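Local coordinates for protein diguanylate cyclase (Xanthomonas campestris pv. campestris, PDB 5H5O) that binds cyclic GMP through its cyclic nucleotide-binding domain and probably makes cyclic di-GMP from two GTP molecules with its GGDEF domain, at residues Gly45-Asp50 against Ala80-Ser85. Numbering follows the deposited sequence.
With PCG (cyclic guanosine monophosphate), chain C.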
loop_
_atom_site.group_PDB
_atom_site.type_symbol
_atom_site.label_atom_id
_atom_site.label_comp_id
_atom_site.label_asym_id
_atom_site.label_seq_id
_atom_site.Cartn_x
_atom_site.Cartn_y
_atom_site.Cartn_z
ATOM N N GLY A 45 -18.107 -19.210 -1.426
ATOM C CA GLY A 45 -17.713 -19.864 -0.193
ATOM C C GLY A 45 -17.053 -18.895 0.774
ATOM O O GLY A 45 -17.448 -17.731 0.878
ATOM N N GLN A 46 -16.037 -19.373 1.486
ATOM C CA GLN A 46 -15.415 -18.553 2.519
ATOM C C GLN A 46 -14.009 -19.021 2.865
ATOM O O GLN A 46 -13.770 -20.211 3.064
ATOM C CB GLN A 46 -16.301 -18.522 3.766
ATOM C CG GLN A 46 -15.680 -17.864 4.995
ATOM C CD GLN A 46 -16.590 -17.994 6.200
ATOM O OE1 GLN A 46 -17.720 -17.495 6.187
ATOM N NE2 GLN A 46 -16.119 -18.691 7.237
ATOM N N ILE A 47 -13.073 -18.076 2.929
ATOM C CA ILE A 47 -11.725 -18.405 3.324
ATOM C C ILE A 47 -11.477 -17.876 4.726
ATOM O O ILE A 47 -11.840 -16.743 5.037
ATOM C CB ILE A 47 -10.690 -17.805 2.368
ATOM C CG1 ILE A 47 -10.695 -18.555 1.030
ATOM C CG2 ILE A 47 -9.276 -17.835 3.007
ATOM C CD1 ILE A 47 -10.445 -20.058 1.173
ATOM N N ASP A 48 -10.854 -18.690 5.571
ATOM C CA ASP A 48 -10.508 -18.253 6.921
ATOM C C ASP A 48 -9.022 -17.950 7.026
ATOM O O ASP A 48 -8.185 -18.766 6.636
ATOM C CB ASP A 48 -10.891 -19.311 7.966
ATOM C CG ASP A 48 -12.404 -19.464 8.119
ATOM O OD1 ASP A 48 -13.152 -18.644 7.537
ATOM O OD2 ASP A 48 -12.842 -20.395 8.827
ATOM N N LEU A 49 -8.711 -16.774 7.554
ATOM C CA LEU A 49 -7.333 -16.383 7.802
ATOM C C LEU A 49 -6.959 -16.586 9.275
ATOM O O LEU A 49 -7.613 -16.058 10.175
ATOM C CB LEU A 49 -7.110 -14.932 7.385
ATOM C CG LEU A 49 -7.473 -14.636 5.931
ATOM C CD1 LEU A 49 -7.168 -13.177 5.582
ATOM C CD2 LEU A 49 -6.748 -15.593 5.000
ATOM N N ASP A 50 -5.891 -17.345 9.505
ATOM C CA ASP A 50 -5.416 -17.633 10.860
ATOM C C ASP A 50 -4.073 -16.942 11.101
ATOM O O ASP A 50 -3.044 -17.362 10.581
ATOM C CB ASP A 50 -5.298 -19.147 11.063
ATOM C CG ASP A 50 -5.027 -19.534 12.512
ATOM O OD1 ASP A 50 -4.531 -18.700 13.305
ATOM O OD2 ASP A 50 -5.302 -20.702 12.858
ATOM N N ALA A 80 -0.660 -14.899 7.391
ATOM C CA ALA A 80 -1.645 -15.785 7.986
ATOM C C ALA A 80 -1.700 -17.080 7.219
ATOM O O ALA A 80 -1.242 -17.151 6.080
ATOM C CB ALA A 80 -3.021 -15.115 8.028
ATOM N N GLY A 81 -2.233 -18.112 7.860
ATOM C CA GLY A 81 -2.606 -19.317 7.153
ATOM C C GLY A 81 -3.978 -19.107 6.529
ATOM O O GLY A 81 -4.845 -18.437 7.113
ATOM N N ALA A 82 -4.170 -19.655 5.333
ATOM C CA ALA A 82 -5.454 -19.551 4.638
ATOM C C ALA A 82 -6.027 -20.936 4.400
ATOM O O ALA A 82 -5.301 -21.843 3.981
ATOM C CB ALA A 82 -5.291 -18.785 3.308
ATOM N N SER A 83 -7.325 -21.098 4.665
ATOM C CA SER A 83 -7.974 -22.395 4.543
ATOM C C SER A 83 -9.472 -22.253 4.268
ATOM O O SER A 83 -10.107 -21.258 4.627
ATOM C CB SER A 83 -7.720 -23.258 5.790
ATOM O OG SER A 83 -8.546 -22.860 6.877
ATOM N N ALA A 84 -10.028 -23.241 3.585
ATOM C CA ALA A 84 -11.419 -23.151 3.164
ATOM C C ALA A 84 -12.340 -23.642 4.277
ATOM O O ALA A 84 -12.177 -24.747 4.802
ATOM C CB ALA A 84 -11.650 -23.916 1.857
ATOM N N SER A 85 -13.299 -22.803 4.643
ATOM C CA SER A 85 -14.257 -23.156 5.677
ATOM C C SER A 85 -15.267 -24.127 5.085
ATOM O O SER A 85 -15.651 -25.111 5.707
ATOM C CB SER A 85 -14.956 -21.896 6.187
ATOM O OG SER A 85 -15.878 -22.215 7.200
HETATM P PA PCG C . -0.495 -12.379 2.790
HETATM O O1A PCG C . -0.187 -12.821 1.400
HETATM O O2A PCG C . 0.388 -11.899 3.898
HETATM O "O5'" PCG C . -1.215 -13.423 3.105
HETATM C "C5'" PCG C . -1.978 -13.311 4.310
HETATM C "C4'" PCG C . -2.934 -12.187 4.010
HETATM O "O4'" PCG C . -3.853 -11.729 4.969
HETATM C "C3'" PCG C . -2.214 -10.953 3.563
HETATM O "O3'" PCG C . -1.372 -11.279 2.424
HETATM C "C2'" PCG C . -3.383 -10.027 3.374
HETATM O "O2'" PCG C . -3.966 -9.991 2.069
HETATM C "C1'" PCG C . -4.424 -10.575 4.363
HETATM N N9 PCG C . -4.849 -9.907 5.639
HETATM C C8 PCG C . -6.119 -9.757 6.031
HETATM N N7 PCG C . -6.201 -9.117 7.210
HETATM C C5 PCG C . -4.972 -8.839 7.606
HETATM C C6 PCG C . -4.349 -8.163 8.774
HETATM O O6 PCG C . -5.072 -7.707 9.667
HETATM N N1 PCG C . -2.993 -8.060 8.830
HETATM C C2 PCG C . -2.192 -8.556 7.858
HETATM N N2 PCG C . -0.854 -8.423 7.972
HETATM N N3 PCG C . -2.701 -9.199 6.741
HETATM C C4 PCG C . -4.056 -9.358 6.575
HETATM O O HOH W 1 -7.266 -20.879 8.229
#
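Leu49 faces Ala82 as a non-hydrogen-bonded pair, and its CB also touches Ala80. Leu49 CB packs against Ala80 CB at 4.1 Å. CG stands beside the backbone N, anti to the carbonyl carbon (chi1 -56°), and the two methyls diverge from it. Leu49 CD2 reaches Ala82 CB at 3.9 Å. Leu49 CD1 meets the bound cyclic GMP, 3.6 Å from its C8 and close to O4' of the ribose. Ala80 also borders the nucleotide, its backbone N near C5'. Both residues thus line the pocket, whose polar contacts to the ligand include Arg78, Glu68 and Lys58.

Strands 47-50 and 81-84 are antiparallel neighbours in a sheet of the cyclic nucleotide-binding domain, a jelly-roll fold of the cupin clan. This chain is that piece of a longer protein, without the GGDEF domain. Strand 28-30 flanks 81-84, and strand 58-60 flanks 47-50. Asp48 and Ser83 form a hydrogen-bonded pair: Asp48 N gives a nearly straight bond to Ser83 O (2.8 Å, 175°), while Ser83 N returns a more bent one to Asp48 O. A water donates to that same Asp48 O and also bonds Ser83 OG. Asp50 and Gly81 pair likewise, through two backbone bonds.

Ile47 shares the apolar face with Leu49. Ile47 CG2 touches Ala82 CB and Ile47 CD1 touches Ala84 CB, both at 4.1 Å, and Phe66 packs on this face too. Asp48 points to the other face. Gln46 NE2 donates to the syn lone pair of Asp48 OD1, which lies 25° out of the Gln46 amide plane. His59 ND1 is a second partner of that oxygen. Ser85 CB sits 3.7 Å from Asp48 OD2.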